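Local coordinates for protein FOKI restriction endonuclease (Planomicrobium okeanokoites, PDB 2FOK) that recognises a specific DNA sequence and cleaves the DNA outside it, as a metal-dependent type IIS restriction endonuclease, at residues E304-E315 with I371-R379; K210-N218 with N257-F265. All blocks are in the same frame, centred on the assembly; numbering follows the deposited sequence.

In the fold
Both contacts involve a helix from a region assigned to the helix-turn-helix clan. They lie on opposite sides of the chain's centre, their own centres about 39 Å apart, and share no helix or strand. Contact 1 joins helix 303-319 to a loop that probably leads toward the cleavage domain; its helical side is mostly buried, whereas much of the loop is exposed, and aliphatic and aromatic packing dominates, with one salt bridge, Glu315 to the exposed Arg379. Contact 2 joins helix 209-218 to strand 258-267 within the second recognition subdomain. It is more polar, built on a guanidinium stacked on a phenyl ring, a long salt bridge and a water; both Glu259, the acid of that bridge, and Ile261 are buried.

Contact 1 of 2, residues E304-E315 with I371-R379; sequences EYVRTRRALILE and ILQFVIPNR
Phe374 is the first residue of the loop to press on helix 303-319. Its CG sits between the backbone N and the carbonyl carbon (chi1 56°), and the ring reaches the helix with its far end foremost. Phe374 CZ lies 3.6 Å from Leu314 CD1, which approaches obliquely, while Phe374 CE2 is 4.1 Å from Ala311 CB. The carbonyl oxygen of Ala311 lies at the ring edge, close to the ring plane, where the slightly positive C-H rim of an aromatic suits an oxygen.

Val375 turns away, and Ile376 points back at the helix, sharing Ala311 with Phe374 and reaching on to Thr308. Its two branches divide the work. Ile376 CG2 meets Thr308 CG2, while Thr308 OG1, on the side of its own backbone N, donates to Glu304 O and is also hydrogen-bonded with Trp293 NE1. The longer branch ends at Ile376 CD1, 3.5 Å from both Ala311 CB and Leu312 CD2, the latter tighter than a usual van der Waals contact. The small Ala311 lets this branched side chain come close to the helix.

Helix 303-319 belongs to the D3 domain, a member of the helix-turn-helix clan, and the loop runs between strand 364-367 and helix 389-398, consistent with the beginning of the linker to the cleavage domain. Other sides of the helix meet helices 325-334 and 341-352.

Beyond Pro377, Asn378 comes only loosely near Glu304. Arg379, bent at chi2 and chi3, doubles back over Ile376 toward Glu315, which extends from the opposite direction. Arg379 NH2 lies 2.6 Å from Glu315 OE2 in a salt bridge and gives a weak hydrogen bond of 3.3 Å to Glu315 OE1. Carboxylate and guanidinium are nearly coplanar, 20° apart, while the aliphatic end of Leu312 approaches the guanidinium obliquely.

Contact 2 of 2, residues K210-N218 with N257-F265; sequences KDKGEIRNN and NKEFISHAF
The guanidinium of Arg216 lies flat on the ring of Phe260, centres 4.0 Å apart and planes at 17°, with Phe260 CZ over the middle of the cationic group; Lys244 is a further cation-pi partner of the ring. Arg216 CD makes a CH-pi contact with it, and Glu259 OE1 stands at the guanidinium edge, 4.5 Å from Arg216 NH1, beyond salt-bridge range. CG of Arg216 is anti to the backbone N (chi1 -176°), and a bend at chi3 lays the group on the ring. Over one face of the His263 ring, toward the rim, lie Asn217 OD1, 3.3 Å from His263 CE1, and a water; the Asn217 amide is steeply inclined to the ring, at 63°.

Helix 209-218 packs against the central strand of a three-stranded antiparallel sheet, in a recognition subdomain of the helix-turn-helix clan. Ile261, buried, offers CD1 to the aliphatic CG of Arg216, so the arginine serves both an apolar and a pi surface. With an alanine at Arg216, the Phe260 ring would probably lose its stacked guanidinium, keeping Lys244 as a cationic partner, and a gap would open beside Ile261 CD1.

Lys212 crosses Glu259 roughly at right angles; Lys212 NZ makes a long salt bridge of 3.9 Å to Glu259 OE2 and hydrogen-bonds to Ala207 O. At the inverse gamma turn centred on His263, the same water donates to Asn217 OD1 (2.8 Å), accepts from His263 N and bonds Ser262 OG.

Contact 1 of 2, residues E304-E315 with I371-R379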
loop_
_atom_site.group_PDB
_atom_site.type_symbol
_atom_site.label_atom_id
_atom_site.label_comp_id
_atom_site.label_asym_id
_atom_site.label_seq_id
_atom_site.Cartn_x
_atom_site.Cartn_y
_atom_site.Cartn_z
ATOM N N GLU A 304 13.237 6.886 -6.702
ATOM C CA GLU A 304 14.698 6.853 -6.728
ATOM C C GLU A 304 15.325 7.807 -5.714
ATOM O O GLU A 304 16.281 7.444 -5.022
ATOM C CB GLU A 304 15.247 7.197 -8.110
ATOM C CG GLU A 304 16.742 6.941 -8.199
ATOM C CD GLU A 304 17.355 7.419 -9.490
ATOM O OE1 GLU A 304 17.053 8.551 -9.920
ATOM O OE2 GLU A 304 18.145 6.658 -10.079
ATOM N N TYR A 305 14.796 9.028 -5.645
ATOM C CA TYR A 305 15.297 10.032 -4.717
ATOM C C TYR A 305 14.906 9.670 -3.294
ATOM O O TYR A 305 15.729 9.726 -2.378
ATOM C CB TYR A 305 14.739 11.418 -5.064
ATOM C CG TYR A 305 14.953 12.461 -3.976
ATOM C CD1 TYR A 305 14.117 12.520 -2.862
ATOM C CD2 TYR A 305 16.014 13.363 -4.050
ATOM C CE1 TYR A 305 14.333 13.447 -1.844
ATOM C CE2 TYR A 305 16.239 14.298 -3.037
ATOM C CZ TYR A 305 15.396 14.331 -1.937
ATOM O OH TYR A 305 15.622 15.243 -0.927
ATOM N N VAL A 306 13.642 9.303 -3.116
ATOM C CA VAL A 306 13.113 8.942 -1.803
ATOM C C VAL A 306 13.805 7.707 -1.223
ATOM O O VAL A 306 14.146 7.679 -0.039
ATOM C CB VAL A 306 11.572 8.724 -1.873
ATOM C CG1 VAL A 306 10.978 8.587 -0.470
ATOM C CG2 VAL A 306 10.930 9.901 -2.572
ATOM N N ARG A 307 14.015 6.691 -2.054
ATOM C CA ARG A 307 14.686 5.473 -1.603
ATOM C C ARG A 307 16.069 5.800 -1.016
ATOM O O ARG A 307 16.478 5.232 -0.005
ATOM C CB ARG A 307 14.844 4.495 -2.770
ATOM C CG ARG A 307 13.720 3.461 -2.915
ATOM C CD ARG A 307 13.701 2.879 -4.331
ATOM N NE ARG A 307 12.520 2.056 -4.586
ATOM C CZ ARG A 307 12.390 1.210 -5.606
ATOM N NH1 ARG A 307 13.371 1.061 -6.488
ATOM N NH2 ARG A 307 11.277 0.494 -5.734
ATOM N N THR A 308 16.789 6.714 -1.655
ATOM C CA THR A 308 18.107 7.098 -1.178
ATOM C C THR A 308 18.011 7.815 0.167
ATOM O O THR A 308 18.725 7.476 1.117
ATOM C CB THR A 308 18.819 8.012 -2.192
ATOM O OG1 THR A 308 18.744 7.422 -3.494
ATOM C CG2 THR A 308 20.280 8.191 -1.818
ATOM N N ARG A 309 17.118 8.795 0.243
ATOM C CA ARG A 309 16.908 9.567 1.466
ATOM C C ARG A 309 16.633 8.652 2.664
ATOM O O ARG A 309 17.221 8.817 3.731
ATOM C CB ARG A 309 15.743 10.538 1.261
ATOM C CG ARG A 309 15.684 11.694 2.246
ATOM C CD ARG A 309 14.239 11.928 2.663
ATOM N NE ARG A 309 13.525 12.802 1.739
ATOM C CZ ARG A 309 12.285 12.607 1.287
ATOM N NH1 ARG A 309 11.576 11.550 1.662
ATOM N NH2 ARG A 309 11.751 13.495 0.459
ATOM N N ARG A 310 15.731 7.690 2.496
ATOM C CA ARG A 310 15.437 6.768 3.584
ATOM C C ARG A 310 16.630 5.843 3.841
ATOM O O ARG A 310 16.867 5.445 4.972
ATOM C CB ARG A 310 14.180 5.959 3.265
ATOM C CG ARG A 310 12.899 6.758 3.496
ATOM C CD ARG A 310 11.679 6.139 2.813
ATOM N NE ARG A 310 10.518 7.013 2.940
ATOM C CZ ARG A 310 9.411 6.910 2.217
ATOM N NH1 ARG A 310 9.296 5.963 1.301
ATOM N NH2 ARG A 310 8.427 7.783 2.385
ATOM N N ALA A 311 17.388 5.524 2.794
ATOM C CA ALA A 311 18.556 4.647 2.926
ATOM C C ALA A 311 19.638 5.309 3.768
ATOM O O ALA A 311 20.238 4.682 4.645
ATOM C CB ALA A 311 19.115 4.305 1.549
ATOM N N LEU A 312 19.883 6.583 3.485
ATOM C CA LEU A 312 20.873 7.355 4.202
ATOM C C LEU A 312 20.474 7.628 5.657
ATOM O O LEU A 312 21.338 7.826 6.507
ATOM C CB LEU A 312 21.122 8.668 3.463
ATOM C CG LEU A 312 21.838 8.451 2.133
ATOM C CD1 LEU A 312 21.949 9.754 1.369
ATOM C CD2 LEU A 312 23.211 7.846 2.421
ATOM N N ILE A 313 19.179 7.658 5.955
ATOM C CA ILE A 313 18.778 7.880 7.333
ATOM C C ILE A 313 19.021 6.589 8.110
ATOM O O ILE A 313 19.414 6.614 9.273
ATOM C CB ILE A 313 17.290 8.283 7.472
ATOM C CG1 ILE A 313 16.998 9.565 6.685
ATOM C CG2 ILE A 313 16.979 8.551 8.924
ATOM C CD1 ILE A 313 15.507 9.767 6.366
ATOM N N LEU A 314 18.776 5.456 7.466
ATOM C CA LEU A 314 19.004 4.163 8.097
ATOM C C LEU A 314 20.482 4.085 8.501
ATOM O O LEU A 314 20.811 3.721 9.629
ATOM C CB LEU A 314 18.700 3.031 7.110
ATOM C CG LEU A 314 17.801 1.858 7.517
ATOM C CD1 LEU A 314 17.925 0.752 6.482
ATOM C CD2 LEU A 314 18.162 1.350 8.894
ATOM N N GLU A 315 21.360 4.436 7.564
ATOM C CA GLU A 315 22.804 4.399 7.771
ATOM C C GLU A 315 23.260 5.220 8.957
ATOM O O GLU A 315 24.074 4.760 9.764
ATOM C CB GLU A 315 23.526 4.910 6.533
ATOM C CG GLU A 315 23.656 3.895 5.422
ATOM C CD GLU A 315 24.578 4.382 4.329
ATOM O OE1 GLU A 315 25.170 5.469 4.507
ATOM O OE2 GLU A 315 24.707 3.684 3.300
ATOM N N ILE A 371 20.962 -5.078 11.452
ATOM C CA ILE A 371 20.732 -4.993 10.013
ATOM C C ILE A 371 22.045 -5.250 9.253
ATOM O O ILE A 371 23.115 -4.797 9.679
ATOM C CB ILE A 371 20.209 -3.566 9.625
ATOM C CG1 ILE A 371 19.228 -3.063 10.685
ATOM C CG2 ILE A 371 19.556 -3.585 8.241
ATOM C CD1 ILE A 371 17.931 -3.868 10.784
ATOM N N LEU A 372 21.971 -5.962 8.129
ATOM C CA LEU A 372 23.177 -6.232 7.340
ATOM C C LEU A 372 23.493 -5.099 6.361
ATOM O O LEU A 372 22.726 -4.142 6.218
ATOM C CB LEU A 372 23.050 -7.547 6.560
ATOM C CG LEU A 372 23.130 -8.821 7.400
ATOM C CD1 LEU A 372 22.164 -9.842 6.835
ATOM C CD2 LEU A 372 24.579 -9.363 7.425
ATOM N N GLN A 373 24.627 -5.235 5.678
ATOM C CA GLN A 373 25.095 -4.244 4.714
ATOM C C GLN A 373 24.374 -4.291 3.371
ATOM O O GLN A 373 24.447 -5.286 2.652
ATOM C CB GLN A 373 26.603 -4.420 4.479
ATOM C CG GLN A 373 26.981 -5.730 3.801
ATOM C CD GLN A 373 28.437 -5.776 3.360
ATOM O OE1 GLN A 373 28.804 -6.570 2.494
ATOM N NE2 GLN A 373 29.270 -4.929 3.956
ATOM N N PHE A 374 23.679 -3.207 3.042
ATOM C CA PHE A 374 22.968 -3.100 1.772
ATOM C C PHE A 374 23.620 -1.987 0.961
ATOM O O PHE A 374 24.170 -1.046 1.522
ATOM C CB PHE A 374 21.496 -2.762 2.003
ATOM C CG PHE A 374 21.278 -1.514 2.808
ATOM C CD1 PHE A 374 21.450 -1.521 4.189
ATOM C CD2 PHE A 374 20.878 -0.336 2.189
ATOM C CE1 PHE A 374 21.224 -0.370 4.945
ATOM C CE2 PHE A 374 20.650 0.818 2.932
ATOM C CZ PHE A 374 20.824 0.802 4.316
ATOM N N VAL A 375 23.557 -2.084 -0.358
ATOM C CA VAL A 375 24.171 -1.065 -1.192
ATOM C C VAL A 375 23.205 -0.029 -1.750
ATOM O O VAL A 375 22.108 -0.361 -2.198
ATOM C CB VAL A 375 24.923 -1.705 -2.378
ATOM C CG1 VAL A 375 23.939 -2.181 -3.436
ATOM C CG2 VAL A 375 25.897 -0.705 -2.966
ATOM N N ILE A 376 23.612 1.236 -1.691
ATOM C CA ILE A 376 22.823 2.323 -2.257
ATOM C C ILE A 376 23.476 2.435 -3.627
ATOM O O ILE A 376 24.622 2.869 -3.734
ATOM C CB ILE A 376 23.026 3.669 -1.515
ATOM C CG1 ILE A 376 22.474 3.593 -0.093
ATOM C CG2 ILE A 376 22.303 4.774 -2.254
ATOM C CD1 ILE A 376 22.478 4.931 0.634
ATOM N N PRO A 377 22.762 2.038 -4.689
ATOM C CA PRO A 377 23.289 2.089 -6.060
ATOM C C PRO A 377 23.478 3.497 -6.624
ATOM O O PRO A 377 22.747 4.420 -6.274
ATOM C CB PRO A 377 22.267 1.286 -6.858
ATOM C CG PRO A 377 20.988 1.492 -6.104
ATOM C CD PRO A 377 21.384 1.523 -4.648
ATOM N N ASN A 378 24.450 3.649 -7.517
ATOM C CA ASN A 378 24.728 4.944 -8.123
ATOM C C ASN A 378 24.874 5.991 -7.029
ATOM O O ASN A 378 24.037 6.881 -6.895
ATOM C CB ASN A 378 23.597 5.358 -9.077
ATOM C CG ASN A 378 22.990 4.181 -9.815
ATOM O OD1 ASN A 378 23.540 3.084 -9.816
ATOM N ND2 ASN A 378 21.847 4.405 -10.450
ATOM N N ARG A 379 25.944 5.875 -6.249
ATOM C CA ARG A 379 26.212 6.805 -5.166
ATOM C C ARG A 379 27.689 7.191 -5.126
ATOM O O ARG A 379 28.105 7.952 -6.028
ATOM C CB ARG A 379 25.788 6.179 -3.831
ATOM C CG ARG A 379 26.792 5.211 -3.222
ATOM C CD ARG A 379 27.329 5.767 -1.907
ATOM N NE ARG A 379 26.842 5.026 -0.746
ATOM C CZ ARG A 379 26.669 5.553 0.462
ATOM N NH1 ARG A 379 26.942 6.833 0.682
ATOM N NH2 ARG A 379 26.218 4.798 1.451
#

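Contact 2 of 2, residues K210-N218 with N257-F265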
loop_
_atom_site.group_PDB
_atom_site.type_symbol
_atom_site.label_atom_id
_atom_site.label_comp_id
_atom_site.label_asym_id
_atom_site.label_seq_id
_atom_site.Cartn_x
_atom_site.Cartn_y
_atom_site.Cartn_z
ATOM N N LYS A 210 -24.409 -11.449 -3.453
ATOM C CA LYS A 210 -23.693 -11.855 -4.662
ATOM C C LYS A 210 -22.367 -11.106 -4.870
ATOM O O LYS A 210 -21.543 -11.502 -5.699
ATOM C CB LYS A 210 -24.603 -11.673 -5.888
ATOM C CG LYS A 210 -24.155 -10.592 -6.876
ATOM C CD LYS A 210 -25.244 -10.292 -7.900
ATOM C CE LYS A 210 -24.895 -9.088 -8.757
ATOM N NZ LYS A 210 -24.975 -9.404 -10.219
ATOM N N ASP A 211 -22.166 -10.032 -4.111
ATOM C CA ASP A 211 -20.954 -9.216 -4.209
ATOM C C ASP A 211 -20.176 -9.151 -2.893
ATOM O O ASP A 211 -19.097 -8.554 -2.830
ATOM C CB ASP A 211 -21.319 -7.784 -4.618
ATOM C CG ASP A 211 -22.185 -7.732 -5.852
ATOM O OD1 ASP A 211 -21.899 -8.476 -6.816
ATOM O OD2 ASP A 211 -23.152 -6.943 -5.857
ATOM N N LYS A 212 -20.729 -9.752 -1.844
ATOM C CA LYS A 212 -20.092 -9.735 -0.531
ATOM C C LYS A 212 -18.718 -10.381 -0.556
ATOM O O LYS A 212 -17.763 -9.830 -0.016
ATOM C CB LYS A 212 -20.985 -10.436 0.493
ATOM C CG LYS A 212 -22.323 -9.762 0.674
ATOM C CD LYS A 212 -22.986 -10.187 1.969
ATOM C CE LYS A 212 -23.311 -8.994 2.847
ATOM N NZ LYS A 212 -24.755 -8.637 2.791
ATOM N N GLY A 213 -18.620 -11.541 -1.196
ATOM C CA GLY A 213 -17.353 -12.240 -1.284
ATOM C C GLY A 213 -16.231 -11.443 -1.930
ATOM O O GLY A 213 -15.107 -11.421 -1.423
ATOM N N GLU A 214 -16.525 -10.790 -3.052
ATOM C CA GLU A 214 -15.529 -9.998 -3.772
ATOM C C GLU A 214 -15.076 -8.802 -2.949
ATOM O O GLU A 214 -13.922 -8.392 -3.033
ATOM C CB GLU A 214 -16.108 -9.509 -5.102
ATOM C CG GLU A 214 -15.280 -8.444 -5.799
ATOM C CD GLU A 214 -14.185 -9.029 -6.677
ATOM O OE1 GLU A 214 -14.133 -10.269 -6.832
ATOM O OE2 GLU A 214 -13.372 -8.249 -7.216
ATOM N N ILE A 215 -16.000 -8.242 -2.165
ATOM C CA ILE A 215 -15.714 -7.084 -1.315
ATOM C C ILE A 215 -14.937 -7.496 -0.072
ATOM O O ILE A 215 -14.056 -6.771 0.392
ATOM C CB ILE A 215 -17.024 -6.380 -0.855
ATOM C CG1 ILE A 215 -17.668 -5.660 -2.039
ATOM C CG2 ILE A 215 -16.731 -5.401 0.288
ATOM C CD1 ILE A 215 -18.930 -4.874 -1.688
ATOM N N ARG A 216 -15.275 -8.664 0.460
ATOM C CA ARG A 216 -14.629 -9.183 1.658
ATOM C C ARG A 216 -13.191 -9.635 1.437
ATOM O O ARG A 216 -12.410 -9.714 2.394
ATOM C CB ARG A 216 -15.435 -10.361 2.214
ATOM C CG ARG A 216 -14.904 -10.914 3.531
ATOM C CD ARG A 216 -15.942 -11.773 4.228
ATOM N NE ARG A 216 -16.574 -12.706 3.303
ATOM C CZ ARG A 216 -17.888 -12.849 3.149
ATOM N NH1 ARG A 216 -18.740 -12.120 3.858
ATOM N NH2 ARG A 216 -18.348 -13.732 2.280
ATOM N N ASN A 217 -12.838 -9.922 0.188
ATOM C CA ASN A 217 -11.506 -10.410 -0.121
ATOM C C ASN A 217 -10.717 -9.683 -1.214
ATOM O O ASN A 217 -9.492 -9.780 -1.232
ATOM C CB ASN A 217 -11.577 -11.892 -0.486
ATOM C CG ASN A 217 -12.265 -12.730 0.579
ATOM O OD1 ASN A 217 -11.807 -12.796 1.722
ATOM N ND2 ASN A 217 -13.373 -13.371 0.211
ATOM N N ASN A 218 -11.384 -8.971 -2.122
ATOM C CA ASN A 218 -10.672 -8.277 -3.197
ATOM C C ASN A 218 -10.668 -6.764 -3.086
ATOM O O ASN A 218 -10.119 -6.088 -3.952
ATOM C CB ASN A 218 -11.248 -8.659 -4.556
ATOM C CG ASN A 218 -10.395 -9.674 -5.284
ATOM O OD1 ASN A 218 -9.321 -9.351 -5.802
ATOM N ND2 ASN A 218 -10.871 -10.915 -5.327
ATOM N N ASN A 257 -27.440 -6.224 10.866
ATOM C CA ASN A 257 -26.692 -7.224 10.063
ATOM C C ASN A 257 -25.453 -7.718 10.783
ATOM O O ASN A 257 -25.022 -7.154 11.795
ATOM C CB ASN A 257 -26.283 -6.621 8.722
ATOM C CG ASN A 257 -27.292 -6.900 7.634
ATOM O OD1 ASN A 257 -28.486 -6.626 7.792
ATOM N ND2 ASN A 257 -26.821 -7.453 6.519
ATOM N N LYS A 258 -24.881 -8.786 10.250
ATOM C CA LYS A 258 -23.678 -9.365 10.819
ATOM C C LYS A 258 -22.722 -9.597 9.672
ATOM O O LYS A 258 -23.145 -9.938 8.565
ATOM C CB LYS A 258 -24.001 -10.685 11.522
ATOM C CG LYS A 258 -23.642 -10.694 12.999
ATOM C CD LYS A 258 -22.236 -11.239 13.220
ATOM C CE LYS A 258 -22.131 -11.968 14.558
ATOM N NZ LYS A 258 -22.233 -11.046 15.726
ATOM N N GLU A 259 -21.436 -9.396 9.928
ATOM C CA GLU A 259 -20.431 -9.579 8.893
ATOM C C GLU A 259 -19.169 -10.175 9.491
ATOM O O GLU A 259 -18.968 -10.134 10.702
ATOM C CB GLU A 259 -20.116 -8.234 8.218
ATOM C CG GLU A 259 -21.340 -7.514 7.648
ATOM C CD GLU A 259 -21.990 -8.275 6.493
ATOM O OE1 GLU A 259 -21.267 -8.983 5.760
ATOM O OE2 GLU A 259 -23.224 -8.166 6.318
ATOM N N PHE A 260 -18.329 -10.739 8.629
ATOM C CA PHE A 260 -17.073 -11.350 9.045
ATOM C C PHE A 260 -15.997 -11.118 7.998
ATOM O O PHE A 260 -16.298 -10.952 6.816
ATOM C CB PHE A 260 -17.256 -12.855 9.254
ATOM C CG PHE A 260 -17.406 -13.634 7.973
ATOM C CD1 PHE A 260 -18.641 -13.726 7.339
ATOM C CD2 PHE A 260 -16.310 -14.281 7.403
ATOM C CE1 PHE A 260 -18.782 -14.463 6.145
ATOM C CE2 PHE A 260 -16.438 -15.010 6.219
ATOM C CZ PHE A 260 -17.673 -15.104 5.588
ATOM N N ILE A 261 -14.745 -11.096 8.453
ATOM C CA ILE A 261 -13.588 -10.923 7.578
ATOM C C ILE A 261 -12.729 -12.177 7.768
ATOM O O ILE A 261 -12.265 -12.456 8.877
ATOM C CB ILE A 261 -12.759 -9.676 7.967
ATOM C CG1 ILE A 261 -13.524 -8.396 7.608
ATOM C CG2 ILE A 261 -11.416 -9.704 7.263
ATOM C CD1 ILE A 261 -14.016 -8.347 6.184
ATOM N N SER A 262 -12.523 -12.934 6.694
ATOM C CA SER A 262 -11.740 -14.162 6.781
ATOM C C SER A 262 -10.230 -13.944 6.834
ATOM O O SER A 262 -9.488 -14.807 7.306
ATOM C CB SER A 262 -12.087 -15.067 5.608
ATOM O OG SER A 262 -13.281 -14.634 4.988
ATOM N N HIS A 263 -9.774 -12.794 6.349
ATOM C CA HIS A 263 -8.357 -12.479 6.356
ATOM C C HIS A 263 -7.996 -11.787 7.656
ATOM O O HIS A 263 -7.677 -10.597 7.686
ATOM C CB HIS A 263 -7.996 -11.591 5.162
ATOM C CG HIS A 263 -8.117 -12.284 3.839
ATOM N ND1 HIS A 263 -8.448 -11.620 2.676
ATOM C CD2 HIS A 263 -7.975 -13.587 3.499
ATOM C CE1 HIS A 263 -8.504 -12.483 1.678
ATOM N NE2 HIS A 263 -8.222 -13.684 2.149
ATOM N N ALA A 264 -8.074 -12.549 8.739
ATOM C CA ALA A 264 -7.744 -12.051 10.066
ATOM C C ALA A 264 -6.734 -13.031 10.626
ATOM O O ALA A 264 -6.737 -14.194 10.254
ATOM C CB ALA A 264 -8.977 -12.011 10.934
ATOM N N PHE A 265 -5.865 -12.562 11.515
ATOM C CA PHE A 265 -4.830 -13.422 12.086
ATOM C C PHE A 265 -4.633 -13.165 13.576
ATOM O O PHE A 265 -5.083 -12.149 14.107
ATOM C CB PHE A 265 -3.500 -13.199 11.342
ATOM C CG PHE A 265 -3.635 -13.147 9.837
ATOM C CD1 PHE A 265 -4.168 -12.026 9.207
ATOM C CD2 PHE A 265 -3.272 -14.236 9.059
ATOM C CE1 PHE A 265 -4.346 -11.998 7.827
ATOM C CE2 PHE A 265 -3.441 -14.221 7.682
ATOM C CZ PHE A 265 -3.982 -13.102 7.060
HETATM O O HOH W 1 -11.709 -11.990 4.450
#